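Side-chain contacts in coat protein (Sulfolobus turreted icosahedral virus, PDB 2BBD), which forms the protein shell of an archaeal icosahedral virus, probably through the paired jelly rolls known from related viral coats: residues A[10-15]-A[20-25]; A[66-71]-A[121-126]; A[133-138]-A[148-153]; A[176-181]-A[318-323]; A[280-285]-A[310-315]. All coordinates share one frame; numbering follows the deposited sequence.

Interaction 1 of 5, residues A[10-15]-A[20-25]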
# COMPACT_ATOMS: atom_id res chain seq x y z
N GLN A 10 9.41 19.35 -11.47
CA GLN A 10 7.99 19.51 -11.77
C GLN A 10 7.09 19.01 -10.63
O GLN A 10 7.25 17.89 -10.14
CB GLN A 10 7.66 18.76 -13.06
CG GLN A 10 6.20 18.83 -13.48
CD GLN A 10 5.96 18.32 -14.89
OE1 GLN A 10 4.83 18.29 -15.37
NE2 GLN A 10 7.04 17.91 -15.57
N THR A 11 6.14 19.85 -10.22
CA THR A 11 5.21 19.49 -9.16
C THR A 11 3.81 19.43 -9.76
O THR A 11 3.59 19.90 -10.87
CB THR A 11 5.23 20.51 -8.01
OG1 THR A 11 4.78 21.78 -8.49
CG2 THR A 11 6.64 20.65 -7.45
N TYR A 12 2.87 18.85 -9.02
CA TYR A 12 1.51 18.70 -9.51
C TYR A 12 0.51 19.23 -8.49
O TYR A 12 0.47 18.78 -7.34
CB TYR A 12 1.25 17.22 -9.82
CG TYR A 12 2.31 16.66 -10.74
CD1 TYR A 12 2.17 16.74 -12.14
CD2 TYR A 12 3.50 16.13 -10.23
CE1 TYR A 12 3.20 16.31 -13.00
CE2 TYR A 12 4.53 15.71 -11.07
CZ TYR A 12 4.37 15.81 -12.45
OH TYR A 12 5.38 15.40 -13.28
N ALA A 13 -0.29 20.19 -8.92
CA ALA A 13 -1.27 20.80 -8.04
C ALA A 13 -2.36 19.82 -7.66
O ALA A 13 -2.76 18.95 -8.44
CB ALA A 13 -1.89 22.04 -8.71
N TRP A 14 -2.85 19.97 -6.44
CA TRP A 14 -3.92 19.13 -5.96
C TRP A 14 -5.23 19.82 -6.33
O TRP A 14 -5.43 20.99 -6.00
CB TRP A 14 -3.85 18.99 -4.43
CG TRP A 14 -4.81 17.97 -3.88
CD1 TRP A 14 -4.54 16.67 -3.57
CD2 TRP A 14 -6.22 18.15 -3.66
NE1 TRP A 14 -5.69 16.02 -3.18
CE2 TRP A 14 -6.74 16.90 -3.22
CE3 TRP A 14 -7.10 19.23 -3.79
CZ2 TRP A 14 -8.09 16.71 -2.92
CZ3 TRP A 14 -8.45 19.04 -3.49
CH2 TRP A 14 -8.93 17.79 -3.06
N THR A 15 -6.08 19.11 -7.07
CA THR A 15 -7.43 19.59 -7.41
C THR A 15 -8.29 18.35 -7.17
O THR A 15 -7.83 17.22 -7.38
CB THR A 15 -7.59 20.04 -8.89
OG1 THR A 15 -7.19 18.99 -9.78
CG2 THR A 15 -6.78 21.31 -9.16
N ILE A 20 -3.97 12.51 -12.10
CA ILE A 20 -2.71 13.14 -12.44
C ILE A 20 -1.64 12.13 -12.86
O ILE A 20 -1.05 11.46 -12.01
CB ILE A 20 -2.18 13.95 -11.23
CG1 ILE A 20 -3.28 14.87 -10.69
CG2 ILE A 20 -0.95 14.73 -11.63
CD1 ILE A 20 -2.89 15.59 -9.40
N PRO A 21 -1.38 12.01 -14.18
CA PRO A 21 -0.37 11.07 -14.66
C PRO A 21 1.01 11.71 -14.56
O PRO A 21 1.24 12.78 -15.13
CB PRO A 21 -0.79 10.80 -16.10
CG PRO A 21 -1.35 12.12 -16.52
CD PRO A 21 -2.16 12.56 -15.30
N ILE A 22 1.91 11.08 -13.83
CA ILE A 22 3.26 11.61 -13.67
C ILE A 22 4.26 10.68 -14.33
O ILE A 22 4.28 9.48 -14.05
CB ILE A 22 3.62 11.76 -12.17
CG1 ILE A 22 2.60 12.67 -11.48
CG2 ILE A 22 5.01 12.35 -12.03
CD1 ILE A 22 2.77 12.72 -9.95
N LYS A 23 5.08 11.22 -15.22
CA LYS A 23 6.08 10.39 -15.88
C LYS A 23 7.30 10.31 -14.99
O LYS A 23 7.80 11.32 -14.50
CB LYS A 23 6.47 11.01 -17.23
CG LYS A 23 7.37 10.10 -18.06
CD LYS A 23 6.71 8.76 -18.35
CE LYS A 23 7.36 8.09 -19.54
NZ LYS A 23 7.38 9.01 -20.73
N ILE A 24 7.77 9.09 -14.75
CA ILE A 24 8.94 8.89 -13.91
C ILE A 24 10.18 8.79 -14.79
O ILE A 24 10.24 7.98 -15.71
CB ILE A 24 8.78 7.62 -13.07
CG1 ILE A 24 7.52 7.74 -12.20
CG2 ILE A 24 10.02 7.40 -12.21
CD1 ILE A 24 7.53 8.93 -11.26
N PRO A 25 11.20 9.63 -14.53
CA PRO A 25 12.44 9.62 -15.31
C PRO A 25 13.24 8.33 -15.09
O PRO A 25 13.36 7.85 -13.96
CB PRO A 25 13.20 10.85 -14.78
CG PRO A 25 12.10 11.72 -14.19
CD PRO A 25 11.20 10.71 -13.53
O HOH W 1 4.98 14.25 -15.69
O HOH W 2 7.86 14.31 -14.07
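Tyr12 lies against Ile20 and Ile22, and following its side chain outward shows how one aromatic residue can serve two neighbours and then solvent. At the root, Tyr12 CB meets Ile20 CG2 at 3.8 Å. With CG placed anti to its own carbonyl carbon (chi1 -53°), the ring swings out over the other strand. Tyr12 CD1 still touches Ile20 CG2, 3.7 Å away. On the far flank, Tyr12 CD2 meets Ile22 CD1 at 3.5 Å. Ile22 CG1 sits over the middle of the face, 3.6 Å from the centroid of the Tyr12 ring and 12° off its normal, a CH-pi contact. Strands 2-13 and 19-24 are outermost strands of two different sheets of a jelly-roll sandwich, here linked by a short loop, and Tyr12 spans the gap between them. Further along, Tyr12 CE2 and CZ pass to the CG2 branch of Ile22, which also approaches Tyr12 OH at 3.3 Å. Two waters grip the hydroxyl: the one 2.7 Å from Tyr12 OH accepts from Lys23 N, and the one 2.8 Å from Tyr12 OH donates to Lys23 O.

Interaction 2 of 5, residues A[66-71]-A[121-126]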
# COMPACT_ATOMS: atom_id res chain seq x y z
N LEU A 66 0.92 2.78 -10.11
CA LEU A 66 2.28 2.82 -10.65
C LEU A 66 2.42 1.71 -11.67
O LEU A 66 2.23 0.53 -11.37
CB LEU A 66 3.32 2.64 -9.54
CG LEU A 66 4.77 2.72 -10.00
CD1 LEU A 66 5.07 4.13 -10.53
CD2 LEU A 66 5.70 2.37 -8.86
N SER A 67 2.73 2.10 -12.90
CA SER A 67 2.87 1.14 -13.98
C SER A 67 3.91 1.58 -15.02
O SER A 67 4.33 2.73 -15.05
CB SER A 67 1.51 0.97 -14.67
OG SER A 67 1.17 2.15 -15.37
N TYR A 68 4.32 0.63 -15.86
CA TYR A 68 5.29 0.89 -16.91
C TYR A 68 4.89 0.08 -18.14
O TYR A 68 4.13 -0.89 -18.03
CB TYR A 68 6.71 0.53 -16.47
CG TYR A 68 6.90 -0.92 -16.11
CD1 TYR A 68 6.45 -1.44 -14.90
CD2 TYR A 68 7.52 -1.80 -17.01
CE1 TYR A 68 6.60 -2.79 -14.59
CE2 TYR A 68 7.67 -3.14 -16.72
CZ TYR A 68 7.21 -3.64 -15.51
OH TYR A 68 7.32 -4.98 -15.24
N GLU A 69 5.38 0.50 -19.30
CA GLU A 69 5.08 -0.18 -20.55
C GLU A 69 3.59 -0.30 -20.79
O GLU A 69 3.13 -1.24 -21.43
CB GLU A 69 5.73 -1.56 -20.58
CG GLU A 69 7.14 -1.52 -21.09
CD GLU A 69 7.89 -2.80 -20.80
OE1 GLU A 69 7.28 -3.88 -20.94
OE2 GLU A 69 9.09 -2.72 -20.44
N GLY A 70 2.85 0.67 -20.27
CA GLY A 70 1.41 0.71 -20.44
C GLY A 70 0.56 -0.27 -19.66
O GLY A 70 -0.40 0.14 -19.00
N SER A 71 0.89 -1.55 -19.70
CA SER A 71 0.07 -2.56 -19.04
C SER A 71 0.62 -3.25 -17.80
O SER A 71 -0.08 -4.05 -17.20
CB SER A 71 -0.30 -3.64 -20.04
OG SER A 71 0.87 -4.29 -20.53
N ALA A 121 11.87 -2.21 -4.91
CA ALA A 121 12.97 -3.16 -4.81
C ALA A 121 14.13 -2.50 -5.56
O ALA A 121 14.66 -1.47 -5.12
CB ALA A 121 12.58 -4.48 -5.46
N ARG A 122 14.55 -3.09 -6.68
CA ARG A 122 15.61 -2.46 -7.47
C ARG A 122 15.19 -2.62 -8.92
O ARG A 122 15.71 -3.45 -9.66
CB ARG A 122 16.97 -3.11 -7.22
CG ARG A 122 18.11 -2.14 -7.53
CD ARG A 122 19.47 -2.76 -7.31
NE ARG A 122 19.72 -3.87 -8.23
CZ ARG A 122 20.88 -4.49 -8.35
NH1 ARG A 122 21.92 -4.11 -7.60
NH2 ARG A 122 21.02 -5.48 -9.22
N PHE A 123 14.21 -1.81 -9.31
CA PHE A 123 13.62 -1.80 -10.64
C PHE A 123 14.58 -1.34 -11.73
O PHE A 123 15.18 -0.27 -11.64
CB PHE A 123 12.38 -0.90 -10.61
CG PHE A 123 11.49 -1.06 -11.79
CD1 PHE A 123 10.71 -2.20 -11.93
CD2 PHE A 123 11.41 -0.06 -12.76
CE1 PHE A 123 9.86 -2.35 -13.03
CE2 PHE A 123 10.56 -0.20 -13.86
CZ PHE A 123 9.78 -1.34 -14.00
N PRO A 124 14.73 -2.15 -12.80
CA PRO A 124 15.63 -1.82 -13.92
C PRO A 124 14.96 -0.80 -14.85
O PRO A 124 14.64 -1.09 -16.01
CB PRO A 124 15.84 -3.18 -14.58
CG PRO A 124 14.48 -3.82 -14.42
CD PRO A 124 14.07 -3.45 -12.99
N ALA A 125 14.76 0.40 -14.32
CA ALA A 125 14.09 1.47 -15.04
C ALA A 125 14.70 1.84 -16.38
O ALA A 125 13.99 2.19 -17.31
CB ALA A 125 14.00 2.71 -14.15
N THR A 126 16.02 1.75 -16.49
CA THR A 126 16.70 2.08 -17.74
C THR A 126 16.45 1.04 -18.83
O THR A 126 16.83 1.24 -19.98
CB THR A 126 18.21 2.22 -17.52
OG1 THR A 126 18.74 1.00 -17.00
CG2 THR A 126 18.51 3.35 -16.54
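The backbones behind Tyr68 and Phe123 stay well separated, the nearest CA atoms being those of Tyr68 and Ala125 at 9.0 Å, so between these two segments only the rings meet. They form an edge-to-face (T-shaped) pair, with centroids 4.7 Å apart and planes at 69°. Phe123 supplies the edge: its CZ stands 3.4 Å above the plane of the Tyr68 ring, over the centre, and its CE1 leans to one flank, 3.6 Å from Tyr68 CE1. CG of Tyr68 is held between the backbone N and the carbonyl carbon (chi1 61°), the crowded position, which turns a broad face to Phe123. Strand 61-68 belongs to one sheet of the jelly-roll sandwich and strand 108-123 to the facing one, so the pair fills the interior where both strands end. Just past Phe123 the chain bends, with Pro124 at the centre of an inverse gamma turn. Leu74 and Ile131 touch both side chains, packing further hydrocarbon around a pair with no hydrogen bond of its own. At the edge of the Tyr68 ring, in its plane, lies OE2 of the adjacent Glu69, whose OE1 makes a salt bridge to Lys72.

Interaction 3 of 5, residues A[133-138]-A[148-153]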
# COMPACT_ATOMS: atom_id res chain seq x y z
N LEU A 133 3.31 7.21 -12.82
CA LEU A 133 2.69 7.20 -11.50
C LEU A 133 1.41 8.04 -11.64
O LEU A 133 1.47 9.25 -11.82
CB LEU A 133 3.60 7.83 -10.44
CG LEU A 133 2.91 8.10 -9.09
CD1 LEU A 133 2.47 6.79 -8.44
CD2 LEU A 133 3.85 8.85 -8.18
N SER A 134 0.26 7.38 -11.57
CA SER A 134 -0.99 8.09 -11.69
C SER A 134 -1.61 8.35 -10.32
O SER A 134 -1.80 7.43 -9.53
CB SER A 134 -1.96 7.30 -12.56
OG SER A 134 -1.39 7.03 -13.83
N ILE A 135 -1.89 9.61 -10.03
CA ILE A 135 -2.51 9.95 -8.76
C ILE A 135 -3.91 10.46 -9.01
O ILE A 135 -4.08 11.53 -9.61
CB ILE A 135 -1.73 11.05 -8.00
CG1 ILE A 135 -0.28 10.64 -7.82
CG2 ILE A 135 -2.37 11.29 -6.61
CD1 ILE A 135 0.58 11.73 -7.21
N LEU A 136 -4.90 9.69 -8.60
CA LEU A 136 -6.30 10.11 -8.72
C LEU A 136 -6.59 10.76 -7.38
O LEU A 136 -6.63 10.08 -6.34
CB LEU A 136 -7.23 8.92 -8.95
CG LEU A 136 -8.74 9.26 -8.89
CD1 LEU A 136 -9.13 10.32 -9.94
CD2 LEU A 136 -9.52 7.98 -9.12
N THR A 137 -6.77 12.08 -7.38
CA THR A 137 -7.03 12.77 -6.13
C THR A 137 -8.41 12.47 -5.58
O THR A 137 -9.32 12.09 -6.31
CB THR A 137 -6.91 14.28 -6.28
OG1 THR A 137 -7.89 14.73 -7.24
CG2 THR A 137 -5.49 14.66 -6.72
N GLY A 138 -8.55 12.65 -4.27
CA GLY A 138 -9.83 12.43 -3.63
C GLY A 138 -10.63 13.72 -3.64
O GLY A 138 -10.42 14.58 -4.49
N ALA A 148 -2.54 22.92 -2.13
CA ALA A 148 -1.30 22.16 -2.08
C ALA A 148 -0.88 21.55 -3.42
O ALA A 148 -1.60 21.62 -4.42
CB ALA A 148 -1.44 21.04 -1.03
N SER A 149 0.30 20.94 -3.42
CA SER A 149 0.87 20.29 -4.60
C SER A 149 1.61 19.01 -4.20
O SER A 149 2.04 18.85 -3.05
CB SER A 149 1.88 21.22 -5.29
OG SER A 149 1.27 22.39 -5.81
N PHE A 150 1.75 18.10 -5.16
CA PHE A 150 2.47 16.86 -4.96
C PHE A 150 3.90 17.03 -5.39
O PHE A 150 4.16 17.51 -6.51
CB PHE A 150 1.87 15.73 -5.79
CG PHE A 150 0.52 15.28 -5.33
CD1 PHE A 150 -0.63 15.74 -5.96
CD2 PHE A 150 0.39 14.36 -4.29
CE1 PHE A 150 -1.89 15.28 -5.57
CE2 PHE A 150 -0.86 13.90 -3.89
CZ PHE A 150 -2.00 14.36 -4.54
N TYR A 151 4.82 16.63 -4.51
CA TYR A 151 6.25 16.66 -4.77
C TYR A 151 6.71 15.22 -4.92
O TYR A 151 6.41 14.36 -4.09
CB TYR A 151 6.99 17.33 -3.61
CG TYR A 151 6.62 18.78 -3.45
CD1 TYR A 151 5.37 19.14 -2.95
CD2 TYR A 151 7.49 19.80 -3.84
CE1 TYR A 151 4.99 20.47 -2.84
CE2 TYR A 151 7.13 21.14 -3.74
CZ TYR A 151 5.88 21.47 -3.24
OH TYR A 151 5.49 22.78 -3.14
N ILE A 152 7.44 14.96 -6.00
CA ILE A 152 7.93 13.62 -6.30
C ILE A 152 9.42 13.49 -6.05
O ILE A 152 10.21 14.29 -6.55
CB ILE A 152 7.64 13.26 -7.76
CG1 ILE A 152 6.17 13.49 -8.08
CG2 ILE A 152 8.08 11.82 -8.04
CD1 ILE A 152 5.18 12.70 -7.21
N THR A 153 9.82 12.48 -5.28
CA THR A 153 11.23 12.27 -5.00
C THR A 153 11.62 10.84 -5.35
O THR A 153 10.99 9.89 -4.93
CB THR A 153 11.55 12.56 -3.54
OG1 THR A 153 11.24 13.92 -3.26
CG2 THR A 153 13.02 12.33 -3.27
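The interior of a jelly-roll beta sandwich is filled here by Ile135, Thr137 and Leu133 of one sheet meeting Phe150 and Ile152 of the other. Strands 133-137 and 148-153 run nearly antiparallel, at 160°, and their axes approach to 11.1 Å; that spacing is bridged by side chains, with no hydrogen bond between the two segments. Phe150 is the central piece. Ile135 approaches one face of its ring with both branches: the CD1 methyl stands 4.1 Å from the centroid of the Phe150 ring, 16° off the normal and shifted toward the rim, in a CH-pi contact, while CG2 meets Phe150 CZ at 3.7 Å. Thr137 comes from another direction, its methyl CG2 lying at the ring edge, 3.8 Å from Phe150 CE1. That methyl is placed by chi1 of 61°, which sends the polar branch elsewhere: Thr137 OG1 bonds to Thr15 O and Thr18 N, so a buried hydroxyl is satisfied while its methyl joins the hydrocarbon. Val35 and Leu37 of strand 29-43 add to the packing around Phe150. Farther along the strands the contact thins to a single methyl pair, Leu133 CD2 and Ile152 CD1, 4.2 Å apart.

Interaction 4 of 5, residues A[176-181]-A[318-323]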
# COMPACT_ATOMS: atom_id res chain seq x y z
N MSE A 176 15.10 -7.95 -18.77
CA MSE A 176 15.56 -7.40 -17.50
C MSE A 176 16.62 -8.27 -16.85
O MSE A 176 16.85 -9.40 -17.27
CB MSE A 176 14.40 -7.29 -16.50
CG MSE A 176 13.15 -6.61 -16.99
SE MSE A 176 11.84 -6.59 -15.52
CE MSE A 176 10.92 -4.94 -15.94
N PRO A 177 17.28 -7.75 -15.81
CA PRO A 177 18.31 -8.55 -15.14
C PRO A 177 17.67 -9.83 -14.60
O PRO A 177 16.48 -9.83 -14.23
CB PRO A 177 18.79 -7.63 -14.02
CG PRO A 177 18.62 -6.27 -14.62
CD PRO A 177 17.28 -6.36 -15.30
N LEU A 178 18.45 -10.90 -14.57
CA LEU A 178 17.97 -12.19 -14.07
C LEU A 178 17.51 -12.11 -12.62
O LEU A 178 16.47 -12.65 -12.26
CB LEU A 178 19.09 -13.24 -14.18
CG LEU A 178 18.76 -14.67 -13.76
CD1 LEU A 178 17.82 -15.31 -14.78
CD2 LEU A 178 20.06 -15.49 -13.66
N ALA A 179 18.30 -11.42 -11.79
CA ALA A 179 18.00 -11.28 -10.36
C ALA A 179 16.96 -10.19 -10.05
O ALA A 179 17.02 -9.55 -9.00
CB ALA A 179 19.29 -10.98 -9.59
N THR A 180 16.01 -10.00 -10.96
CA THR A 180 15.00 -8.97 -10.76
C THR A 180 13.80 -9.39 -9.90
O THR A 180 13.18 -10.43 -10.13
CB THR A 180 14.46 -8.46 -12.12
OG1 THR A 180 15.48 -7.73 -12.80
CG2 THR A 180 13.24 -7.55 -11.90
N VAL A 181 13.49 -8.56 -8.91
CA VAL A 181 12.35 -8.77 -8.04
C VAL A 181 11.39 -7.61 -8.32
O VAL A 181 11.73 -6.45 -8.08
CB VAL A 181 12.73 -8.75 -6.54
CG1 VAL A 181 11.49 -8.94 -5.68
CG2 VAL A 181 13.74 -9.84 -6.23
N ASP A 318 11.46 -19.39 -12.67
CA ASP A 318 11.92 -20.70 -13.10
C ASP A 318 13.44 -20.79 -13.27
O ASP A 318 14.08 -21.61 -12.61
CB ASP A 318 11.21 -21.09 -14.40
CG ASP A 318 9.73 -21.30 -14.20
OD1 ASP A 318 8.97 -21.30 -15.20
OD2 ASP A 318 9.31 -21.48 -13.04
N GLN A 319 14.00 -19.97 -14.14
CA GLN A 319 15.45 -19.97 -14.35
C GLN A 319 16.20 -19.98 -13.02
O GLN A 319 17.11 -20.79 -12.82
CB GLN A 319 15.88 -18.75 -15.17
CG GLN A 319 15.46 -18.79 -16.63
CD GLN A 319 16.16 -17.73 -17.47
OE1 GLN A 319 15.90 -16.53 -17.32
NE2 GLN A 319 17.05 -18.17 -18.35
N LEU A 320 15.83 -19.08 -12.11
CA LEU A 320 16.49 -19.00 -10.81
C LEU A 320 16.36 -20.29 -10.01
O LEU A 320 17.21 -20.60 -9.18
CB LEU A 320 15.91 -17.84 -9.99
CG LEU A 320 16.29 -16.43 -10.44
CD1 LEU A 320 15.43 -15.42 -9.70
CD2 LEU A 320 17.76 -16.17 -10.17
N ALA A 321 15.28 -21.02 -10.26
CA ALA A 321 15.03 -22.28 -9.55
C ALA A 321 16.19 -23.26 -9.71
O ALA A 321 16.45 -24.06 -8.81
CB ALA A 321 13.73 -22.91 -10.05
N ALA A 322 16.88 -23.18 -10.84
CA ALA A 322 18.02 -24.05 -11.14
C ALA A 322 18.88 -24.36 -9.92
O ALA A 322 19.18 -25.52 -9.64
CB ALA A 322 18.88 -23.42 -12.23
N LEU A 323 19.29 -23.31 -9.20
CA LEU A 323 20.12 -23.50 -8.00
C LEU A 323 19.41 -24.37 -6.97
O LEU A 323 18.67 -23.88 -6.11
CB LEU A 323 20.48 -22.14 -7.39
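Apolar packing between Leu178 and Leu320 makes up much of this contact, in which a turn of the chain rests against helix 317-321, the last one modelled, at the protein surface. The two side chains slide past each other in opposite directions, with Leu178 CG 4.0 Å from Leu320 CD2. The other methyl of Leu320, CD1, lies 3.9 Å from the backbone O of Leu178. A mixed contact comes next. CG of Leu178 stands opposite the backbone N across CA-CB (chi1 -178°), and the chain carries CD1 to Gln319, 4.0 Å from Gln319 CB and 3.4 Å from its amide OE1. This is touching without bonding, a methyl having no polar hydrogen to give; OE1 accepts from the backbone N of Ala172. Hydrogen bonding proper shapes the turn itself: residues 177-180 form a type I beta turn, closed weakly by its backbone and more firmly by Thr180 OG1, which donates to Pro177 O at 2.7 Å from 35° out of the carbonyl plane. A bound methylpentanediol, probably from the crystallisation liquor, lies near Leu178. Because no directional bond crosses the interface, helix and turn meet here through hydrocarbon contact, while Gln319 OE1 and Thr180 OG1 find their partners elsewhere.

Interaction 5 of 5, residues A[280-285]-A[310-315]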
# COMPACT_ATOMS: atom_id res chain seq x y z
N ASN A 280 7.46 -20.62 6.64
CA ASN A 280 8.91 -20.51 6.69
C ASN A 280 9.27 -19.62 5.51
O ASN A 280 9.45 -20.09 4.39
CB ASN A 280 9.56 -21.88 6.57
CG ASN A 280 11.07 -21.81 6.74
OD1 ASN A 280 11.80 -21.54 5.78
ND2 ASN A 280 11.55 -22.04 7.96
N GLY A 281 9.37 -18.32 5.78
CA GLY A 281 9.66 -17.36 4.72
C GLY A 281 8.34 -16.80 4.23
O GLY A 281 7.31 -17.02 4.87
N ASP A 282 8.35 -16.09 3.11
CA ASP A 282 7.12 -15.52 2.58
C ASP A 282 6.28 -16.60 1.93
O ASP A 282 6.78 -17.67 1.59
CB ASP A 282 7.42 -14.44 1.54
CG ASP A 282 8.26 -13.31 2.09
OD1 ASP A 282 7.99 -12.86 3.23
OD2 ASP A 282 9.18 -12.86 1.38
N LEU A 283 5.00 -16.31 1.75
CA LEU A 283 4.08 -17.25 1.14
C LEU A 283 4.23 -17.21 -0.38
O LEU A 283 3.71 -16.31 -1.05
CB LEU A 283 2.65 -16.89 1.53
CG LEU A 283 1.56 -17.86 1.08
CD1 LEU A 283 1.86 -19.25 1.64
CD2 LEU A 283 0.20 -17.37 1.56
N ASP A 284 4.93 -18.20 -0.93
CA ASP A 284 5.17 -18.26 -2.37
C ASP A 284 4.10 -19.04 -3.12
O ASP A 284 4.06 -20.27 -3.07
CB ASP A 284 6.55 -18.88 -2.63
CG ASP A 284 6.84 -19.07 -4.11
OD1 ASP A 284 6.01 -18.68 -4.95
OD2 ASP A 284 7.92 -19.61 -4.43
N LEU A 285 3.24 -18.32 -3.82
CA LEU A 285 2.18 -18.96 -4.58
C LEU A 285 2.41 -18.82 -6.08
O LEU A 285 1.46 -18.90 -6.86
CB LEU A 285 0.83 -18.35 -4.20
CG LEU A 285 0.43 -18.42 -2.72
CD1 LEU A 285 -1.01 -17.95 -2.60
CD2 LEU A 285 0.57 -19.84 -2.18
N VAL A 310 1.07 -6.75 0.03
CA VAL A 310 2.43 -6.37 -0.28
C VAL A 310 3.09 -7.65 -0.78
O VAL A 310 3.57 -8.46 0.01
CB VAL A 310 3.17 -5.83 0.95
CG1 VAL A 310 4.59 -5.51 0.58
CG2 VAL A 310 2.46 -4.57 1.47
N SER A 311 3.07 -7.83 -2.10
CA SER A 311 3.65 -9.01 -2.74
C SER A 311 4.68 -8.63 -3.81
O SER A 311 4.85 -7.46 -4.15
CB SER A 311 2.54 -9.83 -3.40
OG SER A 311 1.55 -10.24 -2.46
N TYR A 312 5.37 -9.64 -4.33
CA TYR A 312 6.36 -9.45 -5.39
C TYR A 312 6.38 -10.67 -6.31
O TYR A 312 5.88 -11.74 -5.96
CB TYR A 312 7.75 -9.19 -4.82
CG TYR A 312 8.28 -10.25 -3.88
CD1 TYR A 312 7.96 -10.22 -2.52
CD2 TYR A 312 9.10 -11.28 -4.35
CE1 TYR A 312 8.46 -11.17 -1.65
CE2 TYR A 312 9.60 -12.25 -3.48
CZ TYR A 312 9.27 -12.19 -2.13
OH TYR A 312 9.74 -13.15 -1.26
N VAL A 313 6.96 -10.49 -7.49
CA VAL A 313 7.04 -11.55 -8.48
C VAL A 313 8.43 -11.57 -9.08
O VAL A 313 9.05 -10.52 -9.26
CB VAL A 313 6.03 -11.32 -9.63
CG1 VAL A 313 6.24 -12.35 -10.73
CG2 VAL A 313 4.61 -11.39 -9.10
N LEU A 314 8.91 -12.77 -9.39
CA LEU A 314 10.22 -12.93 -10.02
C LEU A 314 9.93 -13.20 -11.49
O LEU A 314 9.40 -14.25 -11.84
CB LEU A 314 10.97 -14.12 -9.43
CG LEU A 314 11.15 -14.17 -7.92
CD1 LEU A 314 12.16 -15.26 -7.59
CD2 LEU A 314 11.64 -12.83 -7.39
N PRO A 315 10.27 -12.24 -12.36
CA PRO A 315 10.01 -12.43 -13.80
C PRO A 315 10.72 -13.65 -14.40
O PRO A 315 10.27 -14.18 -15.41
CB PRO A 315 10.47 -11.10 -14.40
CG PRO A 315 11.57 -10.67 -13.47
CD PRO A 315 10.99 -10.99 -12.11
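Chi1 of Tyr312, at 56°, puts CG between the backbone N and the carbonyl carbon and so swings the ring off its strand toward Asp282, whose own CG stands anti to its carbonyl carbon, beside the backbone N. The result is one hydrogen bond reaching across a strand in the eight-stranded sheet of a coat protein with paired jelly rolls. Strand 303-313 carries Tyr312, Asp282 sits just before the last residues, 283-284, of the interrupted strand 270-284, and strand 210-219 runs between the two, antiparallel to both. The CA atoms of Asp282 and Tyr312 are 10.0 Å apart, and the phenol side chain covers most of that distance. Tyr312 passes over this middle strand, touching Ile210 on the way, and its OH donates to Asp282 OD2 at 2.7 Å. The acceptor uses its anti lone pair, the one turned away from OD1. At the donor, the angle CZ-OH-OD2 is about 118°, close to that expected for a phenol proton pointing at its acceptor. OD2 lies in the plane of the Tyr312 ring, whereas the carboxylate is turned 78° against that plane, so the two flat groups meet crosswise. The site is at the surface, and a bound methylpentanediol, probably from the crystallisation liquor, lies about 4 Å from the Tyr312 side chain. OD2 sits to one side of the hydroxyl, and Tyr312 CE1, on that side of the ring, comes within 3.5 Å of Asp282 OD2.

How the interactions relate
Interactions 1, 2 and 3 follow in series along the chain and join the same two facing sheets. Interactions 1 and 3 nearly coincide, with centres 6 Å apart, and share neighbouring strands in both sheets; the centre of interaction 2 lies about 17 Å from that of interaction 1 and about 18 Å from that of interaction 3, which it meets where Leu66 packs on Leu133. Interaction 5 belongs to the far part of the eight-stranded sheet, which thus continues from one half of the protein into the other. Interaction 4 touches both 2 and 5, and interaction 5 is nested in the loop closed by interaction 4. Helix 317-321 thereby returns to the segment leading into strand 182-193.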